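Local coordinates for protein extracellular ligand-binding receptor (Sphaerobacter thermophilus, PDB 4ZPJ) that probably captures a small solute outside the cell for an ABC importer, as a leucine-binding-protein-family receptor, and binds zinc ions, at residues T307-Y312 with L333-Y339; G176-A180 with P283-D287; N313-S318 with T375-G379; T392-R398 with I410-P416. All blocks are in the same frame, centred on the assembly; numbering follows the deposited sequence.

Contact 1 (T307-Y312 with L333-Y339); sequences TLYTAY and LPGLVDY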
loop_
_atom_site.group_PDB
_atom_site.type_symbol
_atom_site.label_atom_id
_atom_site.label_comp_id
_atom_site.label_asym_id
_atom_site.label_seq_id
_atom_site.Cartn_x
_atom_site.Cartn_y
_atom_site.Cartn_z
ATOM N N THR A 307 -2.340 8.173 4.411
ATOM C CA THR A 307 -2.671 6.788 4.114
ATOM C C THR A 307 -3.457 6.601 2.820
ATOM O O THR A 307 -4.048 7.543 2.259
ATOM C CB THR A 307 -3.456 6.116 5.264
ATOM O OG1 THR A 307 -3.455 4.660 5.107
ATOM C CG2 THR A 307 -4.875 6.646 5.347
ATOM N N LEU A 308 -3.459 5.365 2.371
ATOM C CA LEU A 308 -4.139 4.957 1.157
ATOM C C LEU A 308 -5.658 4.829 1.423
ATOM O O LEU A 308 -6.475 5.052 0.548
ATOM C CB LEU A 308 -3.537 3.634 0.707
ATOM C CG LEU A 308 -3.245 3.291 -0.743
ATOM C CD1 LEU A 308 -2.342 4.247 -1.491
ATOM C CD2 LEU A 308 -2.638 1.889 -0.720
ATOM N N TYR A 309 -6.033 4.447 2.637
ATOM C CA TYR A 309 -7.422 4.068 2.905
ATOM C C TYR A 309 -7.651 3.943 4.384
ATOM O O TYR A 309 -6.773 3.479 5.100
ATOM C CB TYR A 309 -7.836 2.721 2.242
ATOM C CG TYR A 309 -9.331 2.435 2.466
ATOM C CD1 TYR A 309 -10.303 3.255 1.941
ATOM C CD2 TYR A 309 -9.742 1.409 3.258
ATOM C CE1 TYR A 309 -11.653 3.055 2.212
ATOM C CE2 TYR A 309 -11.078 1.194 3.532
ATOM C CZ TYR A 309 -12.026 2.017 3.029
ATOM O OH TYR A 309 -13.383 1.768 3.312
ATOM N N THR A 310 -8.848 4.335 4.819
ATOM C CA THR A 310 -9.363 4.008 6.137
ATOM C C THR A 310 -10.833 3.702 5.945
ATOM O O THR A 310 -11.491 4.388 5.178
ATOM C CB THR A 310 -9.251 5.214 7.100
ATOM O OG1 THR A 310 -9.984 4.976 8.285
ATOM C CG2 THR A 310 -9.766 6.569 6.427
ATOM N N ALA A 311 -11.322 2.685 6.681
ATOM C CA ALA A 311 -12.697 2.302 6.772
ATOM C C ALA A 311 -13.663 3.402 7.273
ATOM O O ALA A 311 -14.914 3.325 7.067
ATOM C CB ALA A 311 -12.783 1.051 7.613
ATOM N N TYR A 312 -13.116 4.455 7.874
ATOM C CA TYR A 312 -13.953 5.593 8.321
ATOM C C TYR A 312 -14.085 6.696 7.288
ATOM O O TYR A 312 -14.529 7.794 7.625
ATOM C CB TYR A 312 -13.458 6.150 9.671
ATOM C CG TYR A 312 -13.606 5.073 10.756
ATOM C CD1 TYR A 312 -14.817 4.904 11.490
ATOM C CD2 TYR A 312 -12.621 4.128 10.917
ATOM C CE1 TYR A 312 -14.950 3.861 12.409
ATOM C CE2 TYR A 312 -12.741 3.093 11.835
ATOM C CZ TYR A 312 -13.908 2.951 12.566
ATOM O OH TYR A 312 -13.954 1.896 13.431
ATOM N N LEU A 333 -13.189 -4.927 10.067
ATOM C CA LEU A 333 -13.082 -3.779 9.163
ATOM C C LEU A 333 -11.911 -4.035 8.214
ATOM O O LEU A 333 -10.909 -4.580 8.621
ATOM C CB LEU A 333 -12.882 -2.464 9.975
ATOM C CG LEU A 333 -14.060 -1.899 10.785
ATOM C CD1 LEU A 333 -13.782 -0.552 11.417
ATOM C CD2 LEU A 333 -15.296 -1.732 9.957
ATOM N N PRO A 334 -12.040 -3.637 6.942
ATOM C CA PRO A 334 -10.925 -3.735 6.024
ATOM C C PRO A 334 -9.867 -2.695 6.287
ATOM O O PRO A 334 -10.189 -1.572 6.683
ATOM C CB PRO A 334 -11.569 -3.457 4.669
ATOM C CG PRO A 334 -12.659 -2.520 4.988
ATOM C CD PRO A 334 -13.192 -2.958 6.328
ATOM N N GLY A 335 -8.620 -3.081 6.071
ATOM C CA GLY A 335 -7.521 -2.173 6.123
ATOM C C GLY A 335 -6.846 -1.980 4.792
ATOM O O GLY A 335 -7.463 -2.123 3.734
ATOM N N LEU A 336 -5.547 -1.687 4.864
ATOM C CA LEU A 336 -4.792 -1.207 3.730
ATOM C C LEU A 336 -4.611 -2.249 2.646
ATOM O O LEU A 336 -4.788 -1.969 1.445
ATOM C CB LEU A 336 -3.394 -0.812 4.233
ATOM C CG LEU A 336 -3.132 0.673 4.127
ATOM C CD1 LEU A 336 -2.213 1.176 5.226
ATOM C CD2 LEU A 336 -2.527 0.860 2.738
ATOM N N VAL A 337 -4.155 -3.418 3.087
ATOM C CA VAL A 337 -3.956 -4.534 2.214
ATOM C C VAL A 337 -5.265 -5.088 1.612
ATOM O O VAL A 337 -5.256 -5.593 0.506
ATOM C CB VAL A 337 -3.136 -5.661 2.900
ATOM C CG1 VAL A 337 -1.740 -5.138 3.221
ATOM C CG2 VAL A 337 -3.832 -6.159 4.184
ATOM N N ASP A 338 -6.350 -5.045 2.356
ATOM C CA ASP A 338 -7.661 -5.413 1.838
ATOM C C ASP A 338 -8.042 -4.405 0.797
ATOM O O ASP A 338 -8.573 -4.769 -0.220
ATOM C CB ASP A 338 -8.746 -5.426 2.923
ATOM C CG ASP A 338 -8.348 -6.238 4.186
ATOM O OD1 ASP A 338 -8.282 -7.473 4.127
ATOM O OD2 ASP A 338 -8.175 -5.612 5.253
ATOM N N TYR A 339 -7.789 -3.116 1.058
ATOM C CA TYR A 339 -8.148 -2.075 0.125
ATOM C C TYR A 339 -7.422 -2.259 -1.207
ATOM O O TYR A 339 -8.022 -2.166 -2.332
ATOM C CB TYR A 339 -7.835 -0.679 0.724
ATOM C CG TYR A 339 -7.899 0.407 -0.338
ATOM C CD1 TYR A 339 -9.101 0.872 -0.808
ATOM C CD2 TYR A 339 -6.735 0.878 -0.939
ATOM C CE1 TYR A 339 -9.149 1.864 -1.803
ATOM C CE2 TYR A 339 -6.771 1.813 -1.974
ATOM C CZ TYR A 339 -7.956 2.327 -2.386
ATOM O OH TYR A 339 -7.942 3.293 -3.392
HETATM O O HOH W 1 -9.357 0.968 7.702
#

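Contact 2 (G176-A180 with P283-D287); sequences GQYDA and PSGAD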
loop_
_atom_site.group_PDB
_atom_site.type_symbol
_atom_site.label_atom_id
_atom_site.label_comp_id
_atom_site.label_asym_id
_atom_site.label_seq_id
_atom_site.Cartn_x
_atom_site.Cartn_y
_atom_site.Cartn_z
ATOM N N GLY A 176 6.462 5.120 -0.164
ATOM C CA GLY A 176 6.442 6.515 0.158
ATOM C C GLY A 176 5.264 7.331 -0.372
ATOM O O GLY A 176 5.061 8.502 0.029
ATOM N N GLN A 177 4.493 6.769 -1.283
ATOM C CA GLN A 177 3.503 7.575 -2.037
ATOM C C GLN A 177 2.339 8.061 -1.155
ATOM O O GLN A 177 1.797 9.104 -1.419
ATOM C CB GLN A 177 2.986 6.761 -3.250
ATOM C CG GLN A 177 1.950 7.425 -4.138
ATOM C CD GLN A 177 1.550 6.612 -5.373
ATOM O OE1 GLN A 177 2.057 5.544 -5.570
ATOM N NE2 GLN A 177 0.618 7.140 -6.196
ATOM N N TYR A 178 1.936 7.301 -0.133
ATOM C CA TYR A 178 0.857 7.738 0.718
ATOM C C TYR A 178 1.355 8.526 1.937
ATOM O O TYR A 178 0.588 9.270 2.526
ATOM C CB TYR A 178 -0.113 6.590 1.084
ATOM C CG TYR A 178 0.478 5.461 1.782
ATOM C CD1 TYR A 178 0.794 5.571 3.134
ATOM C CD2 TYR A 178 0.748 4.255 1.125
ATOM C CE1 TYR A 178 1.402 4.533 3.803
ATOM C CE2 TYR A 178 1.340 3.216 1.795
ATOM C CZ TYR A 178 1.659 3.369 3.150
ATOM O OH TYR A 178 2.223 2.392 3.908
ATOM N N ASP A 179 2.649 8.434 2.239
ATOM C CA ASP A 179 3.261 9.263 3.254
ATOM C C ASP A 179 3.765 10.641 2.786
ATOM O O ASP A 179 3.816 11.584 3.573
ATOM C CB ASP A 179 4.372 8.467 3.960
ATOM C CG ASP A 179 3.795 7.303 4.771
ATOM O OD1 ASP A 179 2.689 7.536 5.366
ATOM O OD2 ASP A 179 4.402 6.173 4.802
ATOM N N ALA A 180 4.146 10.778 1.538
ATOM C CA ALA A 180 4.741 12.006 1.083
ATOM C C ALA A 180 3.805 13.205 1.275
ATOM O O ALA A 180 4.270 14.248 1.686
ATOM C CB ALA A 180 5.103 11.864 -0.363
ATOM N N PRO A 283 3.466 9.398 12.104
ATOM C CA PRO A 283 3.689 8.045 11.733
ATOM C C PRO A 283 3.362 7.843 10.304
ATOM O O PRO A 283 2.533 8.552 9.729
ATOM C CB PRO A 283 2.663 7.252 12.540
ATOM C CG PRO A 283 1.918 8.207 13.373
ATOM C CD PRO A 283 2.188 9.585 12.809
ATOM N N SER A 284 3.986 6.832 9.731
ATOM C CA SER A 284 3.533 6.339 8.451
ATOM C C SER A 284 2.132 5.768 8.612
ATOM O O SER A 284 1.810 5.133 9.643
ATOM C CB SER A 284 4.466 5.239 7.948
ATOM O OG SER A 284 3.823 4.439 6.988
ATOM N N GLY A 285 1.329 5.925 7.570
ATOM C CA GLY A 285 0.032 5.268 7.519
ATOM C C GLY A 285 0.097 3.787 7.721
ATOM O O GLY A 285 -0.808 3.189 8.282
ATOM N N ALA A 286 1.189 3.167 7.316
ATOM C CA ALA A 286 1.346 1.727 7.594
ATOM C C ALA A 286 1.427 1.387 9.085
ATOM O O ALA A 286 0.995 0.291 9.553
ATOM C CB ALA A 286 2.584 1.220 6.881
ATOM N N ASP A 287 1.945 2.335 9.854
ATOM C CA ASP A 287 2.272 2.074 11.259
ATOM C C ASP A 287 1.008 2.212 12.100
ATOM O O ASP A 287 0.977 1.778 13.232
ATOM C CB ASP A 287 3.356 3.054 11.787
ATOM C CG ASP A 287 4.827 2.653 11.410
ATOM O OD1 ASP A 287 5.113 2.320 10.225
ATOM O OD2 ASP A 287 5.712 2.707 12.333
HETATM O O HOH W 2 2.288 9.520 7.130
#

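Contact 3 (N313-S318 with T375-G379); sequences NDTPES and TGPAG. With ZN (zinc ion), chain K.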
loop_
_atom_site.group_PDB
_atom_site.type_symbol
_atom_site.label_atom_id
_atom_site.label_comp_id
_atom_site.label_asym_id
_atom_site.label_seq_id
_atom_site.Cartn_x
_atom_site.Cartn_y
_atom_site.Cartn_z
ATOM N N ASN A 313 -13.738 6.422 6.026
ATOM C CA ASN A 313 -13.831 7.454 5.028
ATOM C C ASN A 313 -15.323 7.727 4.819
ATOM O O ASN A 313 -16.128 6.789 4.815
ATOM C CB ASN A 313 -13.137 7.025 3.751
ATOM C CG ASN A 313 -12.930 8.153 2.777
ATOM O OD1 ASN A 313 -12.936 9.325 3.142
ATOM N ND2 ASN A 313 -12.771 7.805 1.518
ATOM N N ASP A 314 -15.696 8.999 4.669
ATOM C CA ASP A 314 -17.107 9.348 4.766
ATOM C C ASP A 314 -17.683 9.498 3.381
ATOM O O ASP A 314 -18.302 10.501 3.061
ATOM C CB ASP A 314 -17.339 10.635 5.639
ATOM C CG ASP A 314 -16.624 11.919 5.086
ATOM O OD1 ASP A 314 -15.636 11.745 4.306
ATOM O OD2 ASP A 314 -16.974 13.103 5.490
ATOM N N THR A 315 -17.481 8.500 2.534
ATOM C CA THR A 315 -17.996 8.547 1.172
ATOM C C THR A 315 -18.823 7.346 0.956
ATOM O O THR A 315 -18.584 6.310 1.593
ATOM C CB THR A 315 -16.886 8.532 0.117
ATOM O OG1 THR A 315 -16.176 7.278 0.140
ATOM C CG2 THR A 315 -15.914 9.755 0.322
ATOM N N PRO A 316 -19.811 7.454 0.040
ATOM C CA PRO A 316 -20.683 6.336 -0.210
ATOM C C PRO A 316 -19.964 5.067 -0.707
ATOM O O PRO A 316 -20.336 3.985 -0.286
ATOM C CB PRO A 316 -21.632 6.830 -1.286
ATOM C CG PRO A 316 -21.224 8.183 -1.673
ATOM C CD PRO A 316 -20.167 8.660 -0.716
ATOM N N GLU A 317 -18.948 5.190 -1.560
ATOM C CA GLU A 317 -18.244 4.009 -2.091
ATOM C C GLU A 317 -17.408 3.359 -1.002
ATOM O O GLU A 317 -17.163 2.153 -1.012
ATOM C CB GLU A 317 -17.359 4.390 -3.285
ATOM C CG GLU A 317 -18.158 4.991 -4.440
ATOM C CD GLU A 317 -19.093 3.963 -5.063
ATOM O OE1 GLU A 317 -18.582 2.837 -5.329
ATOM O OE2 GLU A 317 -20.314 4.273 -5.268
ATOM N N SER A 318 -16.951 4.160 -0.058
ATOM C CA SER A 318 -16.244 3.588 1.063
ATOM C C SER A 318 -17.219 2.824 1.954
ATOM O O SER A 318 -16.901 1.682 2.414
ATOM C CB SER A 318 -15.488 4.645 1.865
ATOM O OG SER A 318 -14.848 4.068 2.987
ATOM N N THR A 375 -14.539 5.532 -9.284
ATOM C CA THR A 375 -14.579 6.016 -7.918
ATOM C C THR A 375 -14.507 4.824 -7.020
ATOM O O THR A 375 -15.447 4.056 -6.972
ATOM C CB THR A 375 -15.870 6.805 -7.620
ATOM O OG1 THR A 375 -15.941 7.822 -8.572
ATOM C CG2 THR A 375 -15.778 7.543 -6.230
ATOM N N GLY A 376 -13.359 4.653 -6.352
ATOM C CA GLY A 376 -13.198 3.599 -5.372
ATOM C C GLY A 376 -13.397 4.046 -3.927
ATOM O O GLY A 376 -13.780 5.201 -3.628
ATOM N N PRO A 377 -13.117 3.131 -2.996
ATOM C CA PRO A 377 -13.369 3.429 -1.611
ATOM C C PRO A 377 -12.520 4.553 -1.057
ATOM O O PRO A 377 -12.890 5.107 -0.025
ATOM C CB PRO A 377 -13.095 2.134 -0.895
ATOM C CG PRO A 377 -13.020 1.058 -1.920
ATOM C CD PRO A 377 -12.840 1.696 -3.256
ATOM N N ALA A 378 -11.397 4.890 -1.694
ATOM C CA ALA A 378 -10.546 6.014 -1.220
ATOM C C ALA A 378 -10.779 7.259 -2.058
ATOM O O ALA A 378 -10.332 8.339 -1.714
ATOM C CB ALA A 378 -9.090 5.627 -1.229
ATOM N N GLY A 379 -11.543 7.133 -3.135
ATOM C CA GLY A 379 -11.676 8.220 -4.113
ATOM C C GLY A 379 -11.381 7.691 -5.485
ATOM O O GLY A 379 -11.346 6.440 -5.731
HETATM ZN ZN ZN K . -20.143 1.369 -5.943
HETATM O O HOH W 3 -12.321 9.725 -0.497
HETATM O O HOH W 4 -15.098 7.239 -2.421
HETATM O O HOH W 5 -18.979 -0.445 -7.139
#

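Contact 4 (T392-R398 with I410-P416); sequences TTILLCR and IVVDRIP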
loop_
_atom_site.group_PDB
_atom_site.type_symbol
_atom_site.label_atom_id
_atom_site.label_comp_id
_atom_site.label_asym_id
_atom_site.label_seq_id
_atom_site.Cartn_x
_atom_site.Cartn_y
_atom_site.Cartn_z
ATOM N N THR A 392 -4.101 8.558 -7.642
ATOM C CA THR A 392 -5.163 8.259 -6.692
ATOM C C THR A 392 -5.277 9.302 -5.569
ATOM O O THR A 392 -4.447 10.221 -5.430
ATOM C CB THR A 392 -4.881 6.860 -6.137
ATOM O OG1 THR A 392 -6.061 6.348 -5.543
ATOM C CG2 THR A 392 -3.600 6.808 -5.147
ATOM N N THR A 393 -6.317 9.168 -4.753
ATOM C CA THR A 393 -6.609 10.128 -3.713
ATOM C C THR A 393 -5.896 9.605 -2.459
ATOM O O THR A 393 -6.099 8.467 -2.084
ATOM C CB THR A 393 -8.138 10.289 -3.544
ATOM O OG1 THR A 393 -8.697 10.895 -4.729
ATOM C CG2 THR A 393 -8.513 11.159 -2.331
ATOM N N ILE A 394 -5.012 10.397 -1.865
ATOM C CA ILE A 394 -4.382 10.021 -0.612
ATOM C C ILE A 394 -5.156 10.694 0.534
ATOM O O ILE A 394 -5.509 11.848 0.396
ATOM C CB ILE A 394 -2.925 10.473 -0.563
ATOM C CG1 ILE A 394 -2.137 9.848 -1.723
ATOM C CG2 ILE A 394 -2.292 10.163 0.796
ATOM C CD1 ILE A 394 -2.123 8.316 -1.706
ATOM N N LEU A 395 -5.388 9.963 1.649
ATOM C CA LEU A 395 -6.155 10.433 2.787
ATOM C C LEU A 395 -5.213 10.819 3.864
ATOM O O LEU A 395 -4.346 10.040 4.223
ATOM C CB LEU A 395 -7.126 9.370 3.313
ATOM C CG LEU A 395 -8.042 8.856 2.173
ATOM C CD1 LEU A 395 -8.795 7.585 2.518
ATOM C CD2 LEU A 395 -9.000 9.849 1.584
ATOM N N LEU A 396 -5.325 12.052 4.339
ATOM C CA LEU A 396 -4.647 12.447 5.552
ATOM C C LEU A 396 -5.554 12.201 6.747
ATOM O O LEU A 396 -6.623 12.785 6.832
ATOM C CB LEU A 396 -4.320 13.919 5.560
ATOM C CG LEU A 396 -2.990 14.403 5.042
ATOM C CD1 LEU A 396 -2.898 15.804 5.577
ATOM C CD2 LEU A 396 -1.764 13.627 5.496
ATOM N N CYS A 397 -5.064 11.434 7.703
ATOM C CA CYS A 397 -5.862 10.987 8.790
ATOM C C CYS A 397 -5.267 11.273 10.169
ATOM O O CYS A 397 -4.075 11.574 10.326
ATOM C CB CYS A 397 -6.037 9.510 8.662
ATOM S SG CYS A 397 -7.038 9.045 7.254
ATOM N N ARG A 398 -6.126 11.169 11.161
ATOM C CA ARG A 398 -5.719 11.257 12.531
ATOM C C ARG A 398 -6.386 10.135 13.277
ATOM O O ARG A 398 -7.598 9.850 13.034
ATOM C CB ARG A 398 -6.170 12.573 13.126
ATOM C CG ARG A 398 -5.611 12.756 14.522
ATOM C CD ARG A 398 -5.869 14.179 15.016
ATOM N NE ARG A 398 -7.288 14.509 14.976
ATOM C CZ ARG A 398 -7.783 15.723 15.207
ATOM N NH1 ARG A 398 -6.955 16.708 15.501
ATOM N NH2 ARG A 398 -9.114 15.943 15.151
ATOM N N ILE A 410 -9.345 8.778 11.273
ATOM C CA ILE A 410 -10.359 9.700 10.793
ATOM C C ILE A 410 -9.748 10.623 9.737
ATOM O O ILE A 410 -8.620 11.152 9.911
ATOM C CB ILE A 410 -10.971 10.490 11.967
ATOM C CG1 ILE A 410 -11.586 9.523 12.989
ATOM C CG2 ILE A 410 -12.005 11.517 11.475
ATOM C CD1 ILE A 410 -12.810 8.746 12.541
ATOM N N VAL A 411 -10.468 10.806 8.635
ATOM C CA VAL A 411 -9.954 11.609 7.535
ATOM C C VAL A 411 -10.063 13.098 7.823
ATOM O O VAL A 411 -11.150 13.586 8.104
ATOM C CB VAL A 411 -10.674 11.300 6.232
ATOM C CG1 VAL A 411 -10.190 12.212 5.111
ATOM C CG2 VAL A 411 -10.436 9.848 5.842
ATOM N N VAL A 412 -8.937 13.817 7.773
ATOM C CA VAL A 412 -8.968 15.277 7.979
ATOM C C VAL A 412 -8.832 16.065 6.683
ATOM O O VAL A 412 -9.324 17.206 6.587
ATOM C CB VAL A 412 -7.984 15.791 9.061
ATOM C CG1 VAL A 412 -8.213 15.096 10.398
ATOM C CG2 VAL A 412 -6.546 15.594 8.698
ATOM N N ASP A 413 -8.245 15.442 5.670
ATOM C CA ASP A 413 -7.951 16.089 4.434
ATOM C C ASP A 413 -7.639 15.053 3.351
ATOM O O ASP A 413 -7.255 13.889 3.648
ATOM C CB ASP A 413 -6.755 17.004 4.588
ATOM C CG ASP A 413 -6.800 18.204 3.667
ATOM O OD1 ASP A 413 -7.780 18.416 2.922
ATOM O OD2 ASP A 413 -5.839 18.989 3.743
ATOM N N ARG A 414 -7.888 15.472 2.110
ATOM C CA ARG A 414 -7.721 14.634 0.953
ATOM C C ARG A 414 -6.797 15.284 -0.043
ATOM O O ARG A 414 -6.885 16.485 -0.253
ATOM C CB ARG A 414 -9.027 14.482 0.314
ATOM C CG ARG A 414 -9.897 13.419 0.923
ATOM C CD ARG A 414 -11.212 13.273 0.132
ATOM N NE ARG A 414 -11.998 12.426 0.996
ATOM C CZ ARG A 414 -12.957 12.818 1.812
ATOM N NH1 ARG A 414 -13.393 14.094 1.824
ATOM N NH2 ARG A 414 -13.553 11.882 2.542
ATOM N N ILE A 415 -5.917 14.498 -0.664
ATOM C CA ILE A 415 -5.017 14.976 -1.758
ATOM C C ILE A 415 -5.372 14.117 -2.965
ATOM O O ILE A 415 -5.057 12.932 -3.000
ATOM C CB ILE A 415 -3.502 14.844 -1.428
ATOM C CG1 ILE A 415 -3.117 15.611 -0.166
ATOM C CG2 ILE A 415 -2.646 15.454 -2.533
ATOM C CD1 ILE A 415 -3.374 14.871 1.118
ATOM N N PRO A 416 -6.110 14.673 -3.916
ATOM C CA PRO A 416 -6.533 13.916 -5.148
ATOM C C PRO A 416 -5.394 13.795 -6.161
ATOM O O PRO A 416 -4.433 14.604 -6.153
ATOM C CB PRO A 416 -7.626 14.813 -5.751
ATOM C CG PRO A 416 -7.284 16.198 -5.280
ATOM C CD PRO A 416 -6.710 16.028 -3.886
#

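Contact 1 (T307-Y312 with L333-Y339)
Tyr309 and Tyr339 lay their rings nearly parallel, the planes 10° apart, but slid so far along each other that they barely overlap; the centroids are 5.0 Å apart. What sits over the Tyr339 ring is instead the root of the other tyrosine: Tyr309 CB lies above one face, 3.9 Å from the ring centroid, in a CH-pi contact, and the Leu308 carbonyl oxygen comes over the same face, likewise offset toward the rim. Tyr339 carries CG anti to the backbone N (chi1 167°), which turns a ring face to Tyr309 CB; the two side chains cross at a slant. Near the plane of the Tyr309 ring, at its edge, comes Pro334 O.

Leu308 runs at about a right angle to both Leu336 and Tyr339, its CB 3.6 Å from Leu336 CD2 and its CG against Tyr339 CE2. At the other end Leu333 crosses Tyr312 at about a right angle, bringing CD1 to 3.2 Å from Tyr312 OH, while Ala311 CB packs on both Leu333 CB and Pro334 CD. One water joins the backbones, accepting from Ala311 N at 2.8 Å and donating to Pro334 O at 2.9 Å. Gly335 is the N-cap residue of helix 336-354, and its N-H is taken by Asp338 OD2, on the lone pair away from OD1, at 2.7 Å.

The Tyr309 hydroxyl bonds to Ser318 of helix 316-328, whose Phe321 and Phe325 touch Pro334. Thr307, ending strand 304-307, pairs with Leu395 of strand 390-401, and Leu336, at the helix start, packs its CD1 on Thr307 OG1.

Contact 2 (G176-A180 with P283-D287)
The Asp179 carboxylate meets the loop at Ser284 and Gly285 with both oxygens, while the Tyr178 ring turns an edge to the same place, Gly285 N and Ser284 OG lying near its plane by CE1. Ala286 N comes to that ring obliquely, and Phe173 meets it edge-to-face. Gly285 N donates to Asp179 OD1 at 3.1 Å, nearly straight (166°), on the syn lone pair. Ser284 OG donates to Asp179 OD2 at 2.8 Å, also on the syn side but 20° out of the carboxylate plane. Two donors from neighbouring residues thus fix the rotation of the carboxylate, and a water that donates to both Asp179 OD1, at 2.7 Å, and Pro283 O adds a third link.

Ser284 OG also accepts from Ala286 N at 2.9 Å; chi1 of 159° swings it away from its own N, toward the N-H two residues on. The Tyr178 hydroxyl ends against the methyl group, 3.2 Å from Ala286 CB. Glu208 brings a like charge close to Asp179, which may raise the pKa of one of the two acids.

The Ala286 N to Ser284 OG bond makes an ST turn directly after strand 281-283, an edge strand of the four-stranded parallel sheet. Loops at the C-terminal ends of such parallel strands commonly line the cleft in periplasmic binding proteins, and this one is consistent with that.

Contact 3 (N313-S318 with T375-G379)
Thr375 meets Glu317 first: the two side chains cross at about a right angle, with Thr375 CG2 3.9 Å from Glu317 CG. The glutamate chain bends at chi2 (-66°), and its carboxylate ends on a zinc ion, which Glu317 OE1 binds at 2.2 Å. Glu320, one turn further along helix 316-328, is the other protein ligand, and a water lies 2.5 Å from the zinc ion.

At Gly376 the carbonyl oxygen faces Glu317 CB and takes a hydrogen bond from a water, 2.7 Å away, that also bonds to Thr315 OG1. That hydroxyl has a second task. Thr315 is the N-cap of helix 316-328, and its OG1 accepts from Ser318 N at 3.2 Å; chi1 of 66° sets the oxygen between its own N and carbonyl carbon, close over the first turn.

Gly376 also begins a type I beta turn, closed at Gly379, that links strands 373-376 and 379-383, so the contact fits a beta hairpin's turn against a helix N terminus. Pro377 occupies the turn's second position and lies closest to the helix, its CA nearest that of Ser318. Its carbonyl oxygen accepts from Asn313 ND2 at 3.1 Å (158° at the hydrogen), lying in the plane of the amide, and Ser318 CB packs against the same oxygen. The other end of the Asn313 amide, OD1, is held by Arg414, which fixes which way the group is flipped, while Ser318 OG bonds to Tyr309.

Ala378 follows with a carbonyl oxygen that accepts from a water, which in turn accepts from Asn313 ND2 at 2.8 Å.

Contact 4 (T392-R398 with I410-P416)
Strands 392-398 and 410-416 pair antiparallel as the two arms of a beta hairpin in the antiparallel sheet that also holds strand 304-307, with a classic bulge part-way along. Ile394 and Ile415 form a hydrogen-bonded pair, Ile394 N to Ile415 O 2.8 Å and Ile415 N to Ile394 O 2.9 Å. Arg398 and Ile410 close the far end in the same way.

Between them Val412 and Asp413 both face Leu396. Leu396 O takes a short bond from Val412 N at 2.7 Å and a weak one from Asp413 N at 3.3 Å, while Leu396 N gives to Asp413 O. The extra residue shifts the register by one, and the local strand axes make 128° rather than running fully antiparallel.

Leu396 lies side by side with Asp413, itself a zinc-binding residue, and slants across Ile415, its CG 4.0 Å from Ile415 CD1. On the opposite face Leu395 and Arg414 point the same way, Leu395 CD2 resting 3.7 Å from Arg414 CG; beyond them Val411 CG2 sits 3.8 Å from Cys397 SG. Val411 CG1 lies over one face of the Arg414 guanidinium, whose NH2 hydrogen-bonds Asn313 OD1 and makes a salt bridge to Asp314 OD1.

Helix 180-188 packs on the face of Ile394, Leu396 and Ile415 through Pro181, Ala182 and Tyr185. Along the other edge of strand 390-401, strand 304-307 pairs through Thr307 and Ser305.

From the N terminus, contact 2 comes first, joining the loop after strand 168-170 to the one after strand 281-283 and closing the longest loop, 102 residues. It finishes before contact 1 opens at Thr307. Contacts 1 and 3 cross, since 313-318 lies between the segments of contact 1: contact 1 ties the loop after strand 304-307 to the start of helix 336-354, and contact 3 ties the start of helix 316-328 to the turn between strands 373-376 and 379-383. Contact 4 is last, a hairpin closing only 11 residues. Contacts 1, 3 and 4 meet around the antiparallel sheet, with Leu308 O against Ala378 CB, and contact 2 adjoins it where Tyr178 O packs on Ile394 CG2.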